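Local coordinates for tannase (Lactobacillus plantarum, PDB 3WA7), which probably hydrolyses the galloyl ester bonds of tannins, as a bacterial tannase with the alpha/beta-hydrolase fold, at residues Arg114-Val119 with Thr354-Asn359; Ile391-Ile394 with Ser398-Thr401; Pro205-Glu210 with Ile428-Met433; Ser201-Ile206 with Gly453-Gly458. All coordinates share one frame; numbering follows the deposited sequence.

Interaction 1: Arg114-Val119 with Thr354-Asn359; sequences RGRTTV and TSPENN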
loop_
_atom_site.group_PDB
_atom_site.type_symbol
_atom_site.label_atom_id
_atom_site.label_comp_id
_atom_site.label_asym_id
_atom_site.label_seq_id
_atom_site.Cartn_x
_atom_site.Cartn_y
_atom_site.Cartn_z
ATOM N N ARG A 114 -5.572 -12.018 -6.114
ATOM C CA ARG A 114 -6.506 -12.683 -5.206
ATOM C C ARG A 114 -6.612 -11.929 -3.885
ATOM O O ARG A 114 -5.646 -11.309 -3.433
ATOM C CB ARG A 114 -6.045 -14.111 -4.914
ATOM C CG ARG A 114 -6.303 -15.110 -6.022
ATOM C CD ARG A 114 -5.699 -16.446 -5.633
ATOM N NE ARG A 114 -4.241 -16.387 -5.643
ATOM C CZ ARG A 114 -3.448 -17.304 -5.095
ATOM N NH1 ARG A 114 -3.968 -18.356 -4.474
ATOM N NH2 ARG A 114 -2.132 -17.189 -5.204
ATOM N N GLY A 115 -7.787 -12.010 -3.266
ATOM C CA GLY A 115 -8.032 -11.345 -1.997
ATOM C C GLY A 115 -8.668 -12.293 -0.999
ATOM O O GLY A 115 -9.020 -13.422 -1.350
ATOM N N ARG A 116 -8.851 -11.821 0.231
ATOM C CA ARG A 116 -9.399 -12.637 1.316
ATOM C C ARG A 116 -10.747 -13.304 1.076
ATOM O O ARG A 116 -11.071 -14.292 1.731
ATOM C CB ARG A 116 -9.459 -11.808 2.608
ATOM C CG ARG A 116 -10.323 -10.547 2.532
ATOM C CD ARG A 116 -10.052 -9.654 3.740
ATOM N NE ARG A 116 -10.744 -8.368 3.674
ATOM C CZ ARG A 116 -12.005 -8.166 4.046
ATOM N NH1 ARG A 116 -12.735 -9.170 4.521
ATOM N NH2 ARG A 116 -12.534 -6.953 3.958
ATOM N N THR A 117 -11.529 -12.781 0.140
ATOM C CA THR A 117 -12.838 -13.351 -0.159
ATOM C C THR A 117 -12.818 -14.277 -1.375
ATOM O O THR A 117 -13.829 -14.896 -1.703
ATOM C CB THR A 117 -13.884 -12.243 -0.416
ATOM O OG1 THR A 117 -13.387 -11.341 -1.413
ATOM C CG2 THR A 117 -14.181 -11.471 0.865
ATOM N N THR A 118 -11.673 -14.368 -2.044
ATOM C CA THR A 118 -11.550 -15.217 -3.225
ATOM C C THR A 118 -11.714 -16.696 -2.891
ATOM O O THR A 118 -11.043 -17.218 -2.002
ATOM C CB THR A 118 -10.178 -15.045 -3.908
ATOM O OG1 THR A 118 -10.025 -13.689 -4.340
ATOM C CG2 THR A 118 -10.064 -15.976 -5.118
ATOM N N VAL A 119 -12.614 -17.365 -3.602
ATOM C CA VAL A 119 -12.824 -18.791 -3.386
ATOM C C VAL A 119 -12.634 -19.483 -4.722
ATOM O O VAL A 119 -12.792 -18.857 -5.774
ATOM C CB VAL A 119 -14.248 -19.098 -2.857
ATOM C CG1 VAL A 119 -14.458 -18.431 -1.507
ATOM C CG2 VAL A 119 -15.294 -18.626 -3.857
ATOM N N THR A 354 -13.517 -9.759 13.562
ATOM C CA THR A 354 -14.326 -9.130 12.520
ATOM C C THR A 354 -13.666 -8.123 11.575
ATOM O O THR A 354 -14.334 -7.590 10.690
ATOM C CB THR A 354 -15.556 -8.436 13.143
ATOM O OG1 THR A 354 -15.123 -7.497 14.134
ATOM C CG2 THR A 354 -16.477 -9.462 13.789
ATOM N N SER A 355 -12.373 -7.856 11.733
ATOM C CA SER A 355 -11.723 -6.876 10.862
ATOM C C SER A 355 -11.250 -7.479 9.545
ATOM O O SER A 355 -11.205 -8.698 9.389
ATOM C CB SER A 355 -10.519 -6.243 11.564
ATOM O OG SER A 355 -9.349 -7.004 11.316
ATOM N N PRO A 356 -10.905 -6.624 8.566
ATOM C CA PRO A 356 -10.432 -7.130 7.274
ATOM C C PRO A 356 -9.130 -7.899 7.478
ATOM O O PRO A 356 -8.892 -8.927 6.842
ATOM C CB PRO A 356 -10.221 -5.857 6.460
ATOM C CG PRO A 356 -11.269 -4.938 7.007
ATOM C CD PRO A 356 -11.153 -5.172 8.500
ATOM N N GLU A 357 -8.286 -7.393 8.373
ATOM C CA GLU A 357 -7.016 -8.046 8.650
ATOM C C GLU A 357 -7.214 -9.413 9.311
ATOM O O GLU A 357 -6.439 -10.337 9.067
ATOM C CB GLU A 357 -6.132 -7.152 9.529
ATOM C CG GLU A 357 -5.634 -5.872 8.848
ATOM C CD GLU A 357 -6.706 -4.802 8.722
ATOM O OE1 GLU A 357 -7.618 -4.765 9.570
ATOM O OE2 GLU A 357 -6.624 -3.980 7.785
ATOM N N ASN A 358 -8.240 -9.550 10.149
ATOM C CA ASN A 358 -8.502 -10.841 10.794
ATOM C C ASN A 358 -8.797 -11.879 9.704
ATOM O O ASN A 358 -8.309 -13.011 9.752
ATOM C CB ASN A 358 -9.707 -10.748 11.744
ATOM C CG ASN A 358 -9.385 -10.021 13.044
ATOM O OD1 ASN A 358 -10.057 -9.058 13.412
ATOM N ND2 ASN A 358 -8.361 -10.489 13.749
ATOM N N ASN A 359 -9.598 -11.471 8.723
ATOM C CA ASN A 359 -9.995 -12.323 7.602
ATOM C C ASN A 359 -8.790 -12.619 6.706
ATOM O O ASN A 359 -8.664 -13.716 6.167
ATOM C CB ASN A 359 -11.099 -11.616 6.808
ATOM C CG ASN A 359 -11.741 -12.495 5.750
ATOM O OD1 ASN A 359 -12.278 -11.985 4.768
ATOM N ND2 ASN A 359 -11.714 -13.813 5.954
HETATM O O HOH W 1 -12.938 -15.181 3.472
#
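Asn359 ND2 is spent on two acceptors, the backbone oxygen of Lys367 and an ordered water that in turn donates to Arg116 O, so that one end of the Asn359 amide is tied through solvent to the loop opposite. The other end is held directly: Arg116 NH1 donates to Asn359 OD1 over 2.9 Å, with an N-H...O angle of 158°. The oxygen sits at the edge of the guanidinium, almost exactly in its plane, and receives the hydrogen on a lone pair in its own carbonyl plane; the guanidinium and amide planes stand 79° apart. The bond joins two parts of the fold. Asn359 lies on helix 356-360, within the long insertion between the adjacent sheet strands 199-203 and 410-414, the usual place for the lid of an alpha/beta-hydrolase, whereas Arg116 belongs to the loop that follows core strand 107-111. Pro356 covers one guanidinium face, with its CA 3.7 Å above the centre and its CB 3.6 Å from Arg116 NH2. Arg116 reaches this place by turning CG between its backbone N and carbonyl carbon (chi1 60°) and then running extended to NE, alongside the proline. NE itself is taken by Gly77 O, which together with the Asn359 bond fixes the rotation of the planar group. Arg116 rides on a type I turn from Gly115 to Thr118, in which Gly115 N donates to Thr118 OG1. Across from it, the helix begins with a capping box: Asn358 N donates to Ser355 OG at 3.0 Å, and Ser355 N to Asn358 OD1 at 3.1 Å.

Interaction 2: Ile391-Ile394 with Ser398-Thr401; sequences IQAI and SYLT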
loop_
_atom_site.group_PDB
_atom_site.type_symbol
_atom_site.label_atom_id
_atom_site.label_comp_id
_atom_site.label_asym_id
_atom_site.label_seq_id
_atom_site.Cartn_x
_atom_site.Cartn_y
_atom_site.Cartn_z
ATOM N N ILE A 391 3.237 -14.038 9.378
ATOM C CA ILE A 391 3.032 -12.643 9.748
ATOM C C ILE A 391 4.286 -11.852 9.368
ATOM O O ILE A 391 4.204 -10.780 8.764
ATOM C CB ILE A 391 2.772 -12.514 11.265
ATOM C CG1 ILE A 391 1.456 -13.209 11.622
ATOM C CG2 ILE A 391 2.754 -11.048 11.667
ATOM C CD1 ILE A 391 1.191 -13.301 13.117
ATOM N N GLN A 392 5.445 -12.401 9.709
ATOM C CA GLN A 392 6.721 -11.761 9.407
ATOM C C GLN A 392 6.975 -11.664 7.900
ATOM O O GLN A 392 7.459 -10.640 7.397
ATOM C CB GLN A 392 7.855 -12.551 10.069
ATOM C CG GLN A 392 9.244 -12.015 9.795
ATOM C CD GLN A 392 10.325 -12.873 10.422
ATOM O OE1 GLN A 392 10.393 -13.013 11.644
ATOM N NE2 GLN A 392 11.171 -13.459 9.586
ATOM N N ALA A 393 6.634 -12.730 7.184
ATOM C CA ALA A 393 6.831 -12.794 5.743
ATOM C C ALA A 393 6.080 -11.725 4.951
ATOM O O ALA A 393 6.554 -11.287 3.899
ATOM C CB ALA A 393 6.443 -14.183 5.230
ATOM N N ILE A 394 4.917 -11.299 5.436
ATOM C CA ILE A 394 4.165 -10.288 4.699
ATOM C C ILE A 394 4.338 -8.870 5.237
ATOM O O ILE A 394 3.611 -7.957 4.844
ATOM C CB ILE A 394 2.652 -10.617 4.623
ATOM C CG1 ILE A 394 2.013 -10.546 6.008
ATOM C CG2 ILE A 394 2.453 -11.989 3.993
ATOM C CD1 ILE A 394 0.494 -10.579 5.952
ATOM N N SER A 398 10.308 -6.607 7.746
ATOM C CA SER A 398 11.093 -7.804 8.028
ATOM C C SER A 398 12.327 -7.939 7.142
ATOM O O SER A 398 13.370 -8.415 7.583
ATOM C CB SER A 398 10.222 -9.054 7.856
ATOM O OG SER A 398 9.145 -9.051 8.773
ATOM N N TYR A 399 12.203 -7.514 5.891
ATOM C CA TYR A 399 13.299 -7.627 4.937
ATOM C C TYR A 399 14.368 -6.551 5.076
ATOM O O TYR A 399 15.431 -6.645 4.466
ATOM C CB TYR A 399 12.735 -7.642 3.517
ATOM C CG TYR A 399 11.720 -8.740 3.327
ATOM C CD1 TYR A 399 10.374 -8.534 3.636
ATOM C CD2 TYR A 399 12.116 -10.012 2.923
ATOM C CE1 TYR A 399 9.452 -9.571 3.552
ATOM C CE2 TYR A 399 11.202 -11.055 2.836
ATOM C CZ TYR A 399 9.876 -10.831 3.153
ATOM O OH TYR A 399 8.972 -11.862 3.072
ATOM N N LEU A 400 14.092 -5.535 5.886
ATOM C CA LEU A 400 15.051 -4.457 6.094
ATOM C C LEU A 400 15.900 -4.733 7.334
ATOM O O LEU A 400 16.982 -4.170 7.491
ATOM C CB LEU A 400 14.320 -3.118 6.249
ATOM C CG LEU A 400 13.325 -2.754 5.140
ATOM C CD1 LEU A 400 12.683 -1.404 5.447
ATOM C CD2 LEU A 400 14.037 -2.713 3.794
ATOM N N THR A 401 15.408 -5.607 8.206
ATOM C CA THR A 401 16.129 -5.949 9.430
ATOM C C THR A 401 16.946 -7.231 9.284
ATOM O O THR A 401 17.960 -7.408 9.956
ATOM C CB THR A 401 15.161 -6.112 10.620
ATOM O OG1 THR A 401 14.200 -7.131 10.322
ATOM C CG2 THR A 401 14.430 -4.806 10.893
#
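Two side-chain hydroxyls of helix 398-401 meet two consecutive backbone carbonyls here, tying two successive short helices together: Ser398 OG donates to Gln392 O at 2.7 Å, and Tyr399 OH donates to Ala393 O at 2.6 Å. Both acceptors lie in the last turn of helix 388-393, where the chain leaves helical geometry at Ile394 and the regular pattern of backbone donors gives out. The two bonds differ in approach. The phenol comes in within the carbonyl plane, on a lone pair, and the oxygen it meets lies at the edge of the Tyr399 ring. The serine hydroxyl is tilted 25° from the plane of its carbonyl and also has a weak bond with Asn395 O, in the short link to helix 398-401. With OG set beside its own backbone N (chi1 -62°), Ser398 also brings that oxygen within 3.1 Å of Gln392 CG, a close fit. Ser398 O is in turn an acceptor, taking the Thr401 hydroxyl from above its carbonyl plane. Tyr399 is buried, its side chain packing on Leu171 of helix 164-174 and on Phe181, and its hydroxyl is satisfied by Ala393 O. Carbonyls at a helix C-terminus carry partial negative charge, which would probably polarise both hydroxyls and strengthen the short bonds they give.

Interaction 3: Pro205-Glu210 with Ile428-Met433; sequences PIHNLE and IILAIM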
loop_
_atom_site.group_PDB
_atom_site.type_symbol
_atom_site.label_atom_id
_atom_site.label_comp_id
_atom_site.label_asym_id
_atom_site.label_seq_id
_atom_site.Cartn_x
_atom_site.Cartn_y
_atom_site.Cartn_z
ATOM N N PRO A 205 0.275 2.842 2.698
ATOM C CA PRO A 205 0.427 1.394 2.855
ATOM C C PRO A 205 0.003 0.903 4.234
ATOM O O PRO A 205 0.601 1.264 5.249
ATOM C CB PRO A 205 1.913 1.166 2.581
ATOM C CG PRO A 205 2.542 2.455 3.049
ATOM C CD PRO A 205 1.583 3.492 2.498
ATOM N N ILE A 206 -1.043 0.088 4.262
ATOM C CA ILE A 206 -1.542 -0.462 5.513
ATOM C C ILE A 206 -0.746 -1.742 5.737
ATOM O O ILE A 206 -1.159 -2.827 5.329
ATOM C CB ILE A 206 -3.047 -0.771 5.413
ATOM C CG1 ILE A 206 -3.809 0.502 5.030
ATOM C CG2 ILE A 206 -3.563 -1.312 6.740
ATOM C CD1 ILE A 206 -3.742 1.610 6.077
ATOM N N HIS A 207 0.415 -1.587 6.371
ATOM C CA HIS A 207 1.324 -2.699 6.629
ATOM C C HIS A 207 1.773 -2.730 8.090
ATOM O O HIS A 207 1.290 -1.947 8.908
ATOM C CB HIS A 207 2.554 -2.563 5.732
ATOM C CG HIS A 207 3.466 -1.444 6.130
ATOM N ND1 HIS A 207 3.122 -0.115 5.999
ATOM C CD2 HIS A 207 4.691 -1.461 6.706
ATOM C CE1 HIS A 207 4.096 0.638 6.479
ATOM N NE2 HIS A 207 5.060 -0.154 6.915
ATOM N N ASN A 208 2.711 -3.624 8.406
ATOM C CA ASN A 208 3.218 -3.772 9.775
ATOM C C ASN A 208 1.998 -3.996 10.671
ATOM O O ASN A 208 1.880 -3.442 11.772
ATOM C CB ASN A 208 3.989 -2.508 10.185
ATOM C CG ASN A 208 4.834 -2.711 11.428
ATOM O OD1 ASN A 208 5.100 -3.841 11.833
ATOM N ND2 ASN A 208 5.272 -1.608 12.032
ATOM N N LEU A 209 1.097 -4.842 10.177
ATOM C CA LEU A 209 -0.161 -5.143 10.846
ATOM C C LEU A 209 -0.081 -5.632 12.289
ATOM O O LEU A 209 -0.920 -5.259 13.111
ATOM C CB LEU A 209 -0.955 -6.148 9.999
ATOM C CG LEU A 209 -1.143 -5.740 8.532
ATOM C CD1 LEU A 209 -1.887 -6.843 7.790
ATOM C CD2 LEU A 209 -1.906 -4.415 8.441
ATOM N N GLU A 210 0.922 -6.446 12.602
ATOM C CA GLU A 210 1.062 -6.989 13.950
ATOM C C GLU A 210 1.494 -5.944 14.978
ATOM O O GLU A 210 1.551 -6.233 16.171
ATOM C CB GLU A 210 2.053 -8.162 13.962
ATOM C CG GLU A 210 3.502 -7.769 13.726
ATOM C CD GLU A 210 3.897 -7.803 12.263
ATOM O OE1 GLU A 210 3.063 -7.443 11.406
ATOM O OE2 GLU A 210 5.053 -8.185 11.972
ATOM N N ILE A 428 5.847 6.435 8.800
ATOM C CA ILE A 428 7.074 7.099 9.226
ATOM C C ILE A 428 8.151 6.068 9.574
ATOM O O ILE A 428 9.322 6.249 9.239
ATOM C CB ILE A 428 6.810 8.027 10.439
ATOM C CG1 ILE A 428 5.949 9.215 9.987
ATOM C CG2 ILE A 428 8.131 8.520 11.021
ATOM C CD1 ILE A 428 5.432 10.082 11.124
ATOM N N ILE A 429 7.755 4.985 10.237
ATOM C CA ILE A 429 8.700 3.932 10.597
ATOM C C ILE A 429 9.306 3.331 9.331
ATOM O O ILE A 429 10.514 3.104 9.259
ATOM C CB ILE A 429 8.015 2.812 11.413
ATOM C CG1 ILE A 429 7.727 3.309 12.835
ATOM C CG2 ILE A 429 8.906 1.571 11.452
ATOM C CD1 ILE A 429 6.865 2.361 13.656
ATOM N N LEU A 430 8.467 3.080 8.332
ATOM C CA LEU A 430 8.938 2.518 7.071
ATOM C C LEU A 430 9.929 3.469 6.398
ATOM O O LEU A 430 11.007 3.061 5.964
ATOM C CB LEU A 430 7.753 2.251 6.136
ATOM C CG LEU A 430 8.077 1.816 4.702
ATOM C CD1 LEU A 430 8.923 0.550 4.708
ATOM C CD2 LEU A 430 6.780 1.591 3.945
ATOM N N ALA A 431 9.560 4.742 6.321
ATOM C CA ALA A 431 10.420 5.737 5.694
ATOM C C ALA A 431 11.785 5.854 6.372
ATOM O O ALA A 431 12.819 5.910 5.703
ATOM C CB ALA A 431 9.723 7.094 5.685
ATOM N N ILE A 432 11.797 5.893 7.698
ATOM C CA ILE A 432 13.060 6.026 8.411
ATOM C C ILE A 432 13.896 4.760 8.323
ATOM O O ILE A 432 15.113 4.828 8.154
ATOM C CB ILE A 432 12.831 6.402 9.888
ATOM C CG1 ILE A 432 12.187 7.789 9.959
ATOM C CG2 ILE A 432 14.160 6.389 10.651
ATOM C CD1 ILE A 432 11.853 8.247 11.369
HETATM N N MSE A 433 13.251 3.600 8.424
HETATM C CA MSE A 433 13.997 2.351 8.337
HETATM C C MSE A 433 14.650 2.231 6.965
HETATM O O MSE A 433 15.776 1.751 6.850
HETATM C CB MSE A 433 13.091 1.147 8.596
HETATM C CG MSE A 433 13.873 -0.143 8.766
HETATM SE SE MSE A 433 12.786 -1.607 9.386
HETATM C CE MSE A 433 11.875 -0.673 10.792
#
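A small, buried and mainly apolar contact brings Leu430, on helix 425-436, against His207, in the loop that leaves the C-terminal end of strand 199-203. The imidazole meets the leucine through its outer atoms: NE2 lies 3.7 Å from Leu430 CB, and CE1 lies 3.8 Å from Leu430 CD2, in an oblique approach. With CG anti to the backbone N (chi1 173°), Leu430 turns its branched end toward the loop, and CD2 also comes within 4.4 Å of Pro205 CG. What fixes the imidazole is its other nitrogen. His207 ND1 donates to Pro205 O over 3.0 Å, with an N-H...O angle of 164°, in the ring plane but well above the plane of the carbonyl. The same oxygen takes a weak bond from His207 N, closing an inverse gamma turn centred on Ile206. A phenylalanine in place of His207 would have no ND1 hydrogen to give, and would probably leave Pro205 O with the weak bond of the turn and the ring less fixed in rotation. Ile206 is backbone-bonded to Ser163, the probable nucleophile. Helix 425-436 forms the crossover between parallel strands 410-414 and 440-444, so the contact joins a beta-alpha-beta unit to the loop beside the nucleophile elbow, an arrangement in keeping with the alpha/beta-hydrolase fold.

Interaction 4: Ser201-Ile206 with Gly453-Gly458; sequences SAYCPI and GDYDLG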
loop_
_atom_site.group_PDB
_atom_site.type_symbol
_atom_site.label_atom_id
_atom_site.label_comp_id
_atom_site.label_asym_id
_atom_site.label_seq_id
_atom_site.Cartn_x
_atom_site.Cartn_y
_atom_site.Cartn_z
ATOM N N SER A 201 6.217 2.456 -5.365
ATOM C CA SER A 201 5.369 3.614 -5.137
ATOM C C SER A 201 4.245 3.066 -4.265
ATOM O O SER A 201 3.615 2.060 -4.609
ATOM C CB SER A 201 4.785 4.170 -6.433
ATOM O OG SER A 201 3.834 5.175 -6.126
ATOM N N ALA A 202 4.000 3.709 -3.131
ATOM C CA ALA A 202 2.955 3.236 -2.238
ATOM C C ALA A 202 2.219 4.361 -1.539
ATOM O O ALA A 202 2.834 5.230 -0.915
ATOM C CB ALA A 202 3.549 2.289 -1.202
ATOM N N TYR A 203 0.896 4.343 -1.655
ATOM C CA TYR A 203 0.056 5.333 -1.000
ATOM C C TYR A 203 -0.561 4.676 0.227
ATOM O O TYR A 203 -1.062 3.550 0.155
ATOM C CB TYR A 203 -1.037 5.831 -1.945
ATOM C CG TYR A 203 -0.488 6.630 -3.103
ATOM C CD1 TYR A 203 -0.039 5.997 -4.260
ATOM C CD2 TYR A 203 -0.376 8.019 -3.023
ATOM C CE1 TYR A 203 0.508 6.725 -5.313
ATOM C CE2 TYR A 203 0.171 8.754 -4.066
ATOM C CZ TYR A 203 0.610 8.101 -5.209
ATOM O OH TYR A 203 1.138 8.830 -6.249
ATOM N N CYS A 204 -0.500 5.387 1.351
ATOM C CA CYS A 204 -1.017 4.923 2.638
ATOM C C CYS A 204 -0.935 3.410 2.816
ATOM O O CYS A 204 -1.939 2.748 3.071
ATOM C CB CYS A 204 -2.461 5.408 2.851
ATOM S SG CYS A 204 -3.686 4.939 1.592
ATOM N N PRO A 205 0.275 2.842 2.698
ATOM C CA PRO A 205 0.427 1.394 2.855
ATOM C C PRO A 205 0.003 0.903 4.234
ATOM O O PRO A 205 0.601 1.264 5.249
ATOM C CB PRO A 205 1.913 1.166 2.581
ATOM C CG PRO A 205 2.542 2.455 3.049
ATOM C CD PRO A 205 1.583 3.492 2.498
ATOM N N ILE A 206 -1.043 0.088 4.262
ATOM C CA ILE A 206 -1.542 -0.462 5.513
ATOM C C ILE A 206 -0.746 -1.742 5.737
ATOM O O ILE A 206 -1.159 -2.827 5.329
ATOM C CB ILE A 206 -3.047 -0.771 5.413
ATOM C CG1 ILE A 206 -3.809 0.502 5.030
ATOM C CG2 ILE A 206 -3.563 -1.312 6.740
ATOM C CD1 ILE A 206 -3.742 1.610 6.077
ATOM N N GLY A 453 -5.185 7.568 -2.866
ATOM C CA GLY A 453 -3.918 7.505 -3.574
ATOM C C GLY A 453 -4.006 8.088 -4.974
ATOM O O GLY A 453 -5.065 8.561 -5.385
ATOM N N ASP A 454 -2.886 8.066 -5.696
ATOM C CA ASP A 454 -2.821 8.563 -7.072
ATOM C C ASP A 454 -3.360 9.985 -7.259
ATOM O O ASP A 454 -3.893 10.312 -8.319
ATOM C CB ASP A 454 -3.588 7.610 -7.998
ATOM C CG ASP A 454 -2.929 6.241 -8.115
ATOM O OD1 ASP A 454 -2.168 5.857 -7.205
ATOM O OD2 ASP A 454 -3.189 5.537 -9.116
ATOM N N TYR A 455 -3.206 10.830 -6.245
ATOM C CA TYR A 455 -3.701 12.206 -6.315
ATOM C C TYR A 455 -2.626 13.227 -6.681
ATOM O O TYR A 455 -2.906 14.424 -6.771
ATOM C CB TYR A 455 -4.327 12.583 -4.967
ATOM C CG TYR A 455 -3.473 12.180 -3.787
ATOM C CD1 TYR A 455 -2.274 12.834 -3.513
ATOM C CD2 TYR A 455 -3.835 11.103 -2.976
ATOM C CE1 TYR A 455 -1.452 12.428 -2.468
ATOM C CE2 TYR A 455 -3.020 10.688 -1.926
ATOM C CZ TYR A 455 -1.828 11.356 -1.679
ATOM O OH TYR A 455 -1.004 10.936 -0.660
ATOM N N ASP A 456 -1.407 12.748 -6.904
ATOM C CA ASP A 456 -0.271 13.610 -7.228
ATOM C C ASP A 456 0.534 13.047 -8.395
ATOM O O ASP A 456 1.762 12.997 -8.332
ATOM C CB ASP A 456 0.638 13.699 -6.006
ATOM C CG ASP A 456 1.073 12.328 -5.519
ATOM O OD1 ASP A 456 0.598 11.329 -6.099
ATOM O OD2 ASP A 456 1.876 12.240 -4.566
ATOM N N LEU A 457 -0.146 12.632 -9.458
ATOM C CA LEU A 457 0.539 12.038 -10.601
ATOM C C LEU A 457 1.671 12.871 -11.198
ATOM O O LEU A 457 2.664 12.317 -11.678
ATOM C CB LEU A 457 -0.483 11.665 -11.683
ATOM C CG LEU A 457 -1.565 10.690 -11.201
ATOM C CD1 LEU A 457 -2.426 10.262 -12.383
ATOM C CD2 LEU A 457 -0.920 9.472 -10.542
ATOM N N GLY A 458 1.535 14.194 -11.172
ATOM C CA GLY A 458 2.584 15.044 -11.711
ATOM C C GLY A 458 3.901 14.816 -10.988
ATOM O O GLY A 458 4.961 14.706 -11.615
#
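Tyr203 closes strand 199-203 just where the chain of Gly453 passes, their CA atoms 5.2 Å apart. This is the end of the central alpha/beta-hydrolase sheet where the parallel strands have their C-termini, and the loop from Gly453 to Asp456 leads from His451, a probable triad member, into helix 457-468. The loop is fully extended at Gly453 and then bends sharply at Asp454, whose phi is positive, so that it curls around the Tyr203 ring. A CB on Gly453 would fall 2.9 Å from Tyr203 CB, so the absence of a side chain there permits the close passage. Past it, Asp454 N hangs 3.4 Å above the centre of the ring, on the face that the Gly453 carbonyl carbon also covers near the rim. Asp454 OD1 comes to 3.4 Å from Tyr203 CE1, while its carboxylate is bonded to Thr97 and Asn160. Another loop residue meets the ring at its edge: Tyr203 turns its CD2-CE2 side to the face of Tyr455 in a T-shaped stack, centroids 5.4 Å apart and planes at 76°. Asp456 occupies the N-cap position yet makes no capping bond with its side chain. Its CG is set between backbone N and carbonyl carbon (chi1 55°), which brings the carboxylate to the phenol instead. A phenylalanine in place of Tyr203 would lack the hydroxyl and would probably leave Asp456 OD1 without this donor. Asp456 OD2 forms a salt bridge with Arg412 of strand 410-414, and Tyr203 OH donates over 2.6 Å to the syn lone pair of Asp456 OD1.

Interactions 3 and 4 start from the same piece of chain and share Pro205 and Ile206: interaction 4 holds the strand end at Tyr203, and interaction 3 the loop at Pro205 and His207, with centres 15 Å apart. Ile206, bonded to the probable nucleophile Ser163, also joins them to interaction 1, since its CG2 lies 4.2 Å from Glu357 OE2. That carboxylate oxygen holds a bound glycerol, probably from the crystallisation liquor, though it may mark a pocket. Interaction 2 is nested within the loops closed by 3 and 4. It touches interaction 3, with Leu400 CD1 3.7 Å from CG of the selenomethionine Met433, but stays about 8 Å from interaction 1 at the nearest atoms.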